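Cupin 2, conserved barrel (Desulfitobacterium hafniense, PDB 2OZJ) is of unknown function but belongs to the cupin superfamily, whose conserved beta-barrel fold it adopts as a two-chain assembly. Local coordinates at residues A[14-19]-A[40-45]. Residues are numbered along the deposited sequence; the frame is centred on the assembly and turned at random.
Sequences LPLASL and ISLFSF
On the outer face of a cupin beta-barrel sheet, the 3-10 turn 16-19 packs its leucines Leu16 and Leu19 against Leu42 of strand 38-46. No hydrogen bond crosses between 14-19 and 40-45, and the buried surface is small, 117 Å² in all; the side chains meet by apolar packing, one methyl also rests against a backbone carbonyl oxygen, and the contact depends on one strand residue. Leu42 points its CB toward the turn, and its two methyls divide the work. CD1 meets the turn itself, lying 3.9 Å from Leu19 CB and equally far from the carbonyl oxygen of Leu16, a van der Waals approach to that oxygen. CD2 faces the Leu16 side chain, 4.2 Å from its CG branch point, the two side chains crossing at a slant. With CG anti to the backbone N (chi1 -161°), Leu16 swings its isobutyl end closer to the strand than its CB direction alone would suggest. Leu65 of strand 60-65 touches both Leu16 and Leu42, while Leu105 also packs on Leu42 and Met30 on Leu19, which extends the apolar cluster over neighbouring strands. Just before the turn, Leu14 and Pro15 pair antiparallel with a strand of the second subunit, and Val85 of that subunit packs on Leu16, so the contact lies beside the dimer interface. Hydrogen bonds within 14-19 brace the turn: Leu19 N bonds to Leu16 O, and Pro15 O accepts both Ser18 N at 3.0 Å and Ser18 OG at 2.7 Å, the hydroxyl lying in the carbonyl plane on a lone pair, with a C=O...OG angle of 142°.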
ATOM      1  N   LEU A  14      10.145  -5.345  -7.229  1.00 12.96           N
ATOM      2  CA  LEU A  14       9.309  -5.456  -8.399  1.00 13.08           C
ATOM      3  C   LEU A  14       8.167  -4.485  -8.197  1.00 13.11           C
ATOM      4  O   LEU A  14       7.770  -4.241  -7.068  1.00 13.36           O
ATOM      5  CB  LEU A  14       8.760  -6.881  -8.564  1.00 13.79           C
ATOM      6  CG  LEU A  14       9.757  -8.043  -8.693  1.00 14.56           C
ATOM      7  CD1 LEU A  14       9.028  -9.391  -8.560  1.00 14.47           C
ATOM      8  CD2 LEU A  14      10.512  -7.968  -9.992  1.00 16.63           C
ATOM      9  N   PRO A  15       7.591  -4.006  -9.304  1.00 14.62           N
ATOM     10  CA  PRO A  15       6.381  -3.233  -9.217  1.00 17.04           C
ATOM     11  C   PRO A  15       5.267  -4.120  -8.713  1.00 17.23           C
ATOM     12  O   PRO A  15       5.132  -5.291  -9.105  1.00 13.84           O
ATOM     13  CB  PRO A  15       6.105  -2.843 -10.677  1.00 19.25           C
ATOM     14  CG  PRO A  15       7.227  -3.267 -11.444  1.00 20.94           C
ATOM     15  CD  PRO A  15       8.018  -4.229 -10.686  1.00 16.91           C
ATOM     16  N   LEU A  16       4.426  -3.554  -7.874  1.00 17.85           N
ATOM     17  CA  LEU A  16       3.401  -4.277  -7.241  1.00 18.06           C
ATOM     18  C   LEU A  16       2.395  -4.864  -8.262  1.00 14.45           C
ATOM     19  O   LEU A  16       1.990  -6.032  -8.190  1.00 17.77           O
ATOM     20  CB  LEU A  16       2.750  -3.309  -6.245  1.00 22.47           C
ATOM     21  CG  LEU A  16       1.926  -3.864  -5.139  1.00 18.01           C
ATOM     22  CD1 LEU A  16       2.608  -4.927  -4.296  1.00 17.10           C
ATOM     23  CD2 LEU A  16       1.519  -2.595  -4.291  1.00 15.38           C
ATOM     24  N   ALA A  17       2.115  -4.087  -9.315  1.00 16.65           N
ATOM     25  CA  ALA A  17       1.226  -4.538 -10.387  1.00 15.07           C
ATOM     26  C   ALA A  17       1.755  -5.789 -11.086  1.00 17.53           C
ATOM     27  O   ALA A  17       0.999  -6.591 -11.626  1.00 22.85           O
ATOM     28  CB  ALA A  17       1.046  -3.437 -11.416  1.00 15.23           C
ATOM     29  N   SER A  18       3.070  -5.958 -11.113  1.00 17.14           N
ATOM     30  CA  SER A  18       3.670  -7.096 -11.802  1.00 16.51           C
ATOM     31  C   SER A  18       3.487  -8.426 -11.036  1.00 16.73           C
ATOM     32  O   SER A  18       3.787  -9.479 -11.588  1.00 20.14           O
ATOM     33  CB  SER A  18       5.153  -6.815 -12.138  1.00 16.30           C
ATOM     34  OG  SER A  18       5.945  -6.995 -11.005  1.00 21.74           O
ATOM     35  N   LEU A  19       3.020  -8.393  -9.789  1.00 15.37           N
ATOM     36  CA  LEU A  19       2.911  -9.584  -8.966  1.00 14.44           C
ATOM     37  C   LEU A  19       1.591 -10.353  -9.224  1.00 15.51           C
ATOM     38  O   LEU A  19       1.451 -11.465  -8.766  1.00 19.60           O
ATOM     39  CB  LEU A  19       3.034  -9.266  -7.490  1.00 15.72           C
ATOM     40  CG  LEU A  19       4.362  -8.632  -7.030  1.00 15.01           C
ATOM     41  CD1 LEU A  19       4.230  -8.366  -5.546  1.00 13.89           C
ATOM     42  CD2 LEU A  19       5.557  -9.500  -7.336  1.00 22.75           C
ATOM     43  N   ILE A  40      -4.257  -7.853   3.906  1.00 14.10           N
ATOM     44  CA  ILE A  40      -3.620  -7.133   2.811  1.00 13.06           C
ATOM     45  C   ILE A  40      -3.642  -8.083   1.634  1.00 12.93           C
ATOM     46  O   ILE A  40      -3.075  -9.201   1.717  1.00 13.25           O
ATOM     47  CB  ILE A  40      -2.154  -6.706   3.131  1.00 13.11           C
ATOM     48  CG1 ILE A  40      -2.066  -6.015   4.500  1.00 14.79           C
ATOM     49  CG2 ILE A  40      -1.600  -5.870   1.954  1.00 13.21           C
ATOM     50  CD1 ILE A  40      -0.617  -5.555   4.865  1.00 14.82           C
ATOM     51  N   SER A  41      -4.252  -7.653   0.550  1.00 14.07           N
ATOM     52  CA  SER A  41      -4.464  -8.513  -0.603  1.00 13.40           C
ATOM     53  C   SER A  41      -4.279  -7.756  -1.903  1.00 15.17           C
ATOM     54  O   SER A  41      -4.627  -6.578  -2.020  1.00 14.08           O
ATOM     55  CB  SER A  41      -5.898  -9.028  -0.643  1.00 14.94           C
ATOM     56  OG  SER A  41      -6.368  -9.459   0.636  1.00 19.70           O
ATOM     57  N   LEU A  42      -3.848  -8.494  -2.919  1.00 10.94           N
ATOM     58  CA  LEU A  42      -3.879  -8.026  -4.306  1.00 12.61           C
ATOM     59  C   LEU A  42      -5.045  -8.728  -5.017  1.00 12.27           C
ATOM     60  O   LEU A  42      -5.244  -9.930  -4.832  1.00 13.19           O
ATOM     61  CB  LEU A  42      -2.592  -8.362  -5.068  1.00 14.06           C
ATOM     62  CG  LEU A  42      -1.312  -7.648  -4.729  1.00 14.56           C
ATOM     63  CD1 LEU A  42      -0.214  -8.072  -5.729  1.00 19.06           C
ATOM     64  CD2 LEU A  42      -1.571  -6.099  -4.651  1.00 18.59           C
ATOM     65  N   PHE A  43      -5.784  -7.993  -5.833  1.00 12.53           N
ATOM     66  CA  PHE A  43      -6.880  -8.548  -6.594  1.00 14.25           C
ATOM     67  C   PHE A  43      -6.812  -8.019  -8.004  1.00 12.93           C
ATOM     68  O   PHE A  43      -6.375  -6.868  -8.233  1.00 12.71           O
ATOM     69  CB  PHE A  43      -8.252  -8.119  -6.092  1.00 13.86           C
ATOM     70  CG  PHE A  43      -8.589  -8.597  -4.761  1.00 15.70           C
ATOM     71  CD1 PHE A  43      -9.029  -9.913  -4.554  1.00 19.56           C
ATOM     72  CD2 PHE A  43      -8.525  -7.756  -3.672  1.00 19.99           C
ATOM     73  CE1 PHE A  43      -9.374 -10.379  -3.254  1.00 22.65           C
ATOM     74  CE2 PHE A  43      -8.833  -8.251  -2.373  1.00 20.63           C
ATOM     75  CZ  PHE A  43      -9.264  -9.544  -2.177  1.00 23.59           C
ATOM     76  N   SER A  44      -7.310  -8.826  -8.937  1.00 13.53           N
ATOM     77  CA  SER A  44      -7.587  -8.341 -10.275  1.00 13.21           C
ATOM     78  C   SER A  44      -8.836  -8.985 -10.823  1.00 12.75           C
ATOM     79  O   SER A  44      -9.087 -10.179 -10.562  1.00 13.77           O
ATOM     80  CB  SER A  44      -6.425  -8.647 -11.165  1.00 13.18           C
ATOM     81  OG  SER A  44      -6.298 -10.021 -11.377  1.00 18.45           O
ATOM     82  N   PHE A  45      -9.636  -8.201 -11.543  1.00 14.21           N
ATOM     83  CA  PHE A  45     -10.734  -8.709 -12.328  1.00 14.76           C
ATOM     84  C   PHE A  45     -11.163  -7.660 -13.330  1.00 12.74           C
ATOM     85  O   PHE A  45     -10.604  -6.552 -13.356  1.00 15.97           O
ATOM     86  CB  PHE A  45     -11.897  -9.220 -11.460  1.00 18.02           C
ATOM     87  CG  PHE A  45     -12.510  -8.200 -10.551  1.00 18.55           C
ATOM     88  CD1 PHE A  45     -11.946  -7.938  -9.320  1.00 22.64           C
ATOM     89  CD2 PHE A  45     -13.704  -7.556 -10.908  1.00 19.90           C
ATOM     90  CE1 PHE A  45     -12.521  -7.012  -8.465  1.00 27.92           C
ATOM     91  CE2 PHE A  45     -14.302  -6.638 -10.059  1.00 23.81           C
ATOM     92  CZ  PHE A  45     -13.707  -6.361  -8.837  1.00 23.07           C
TER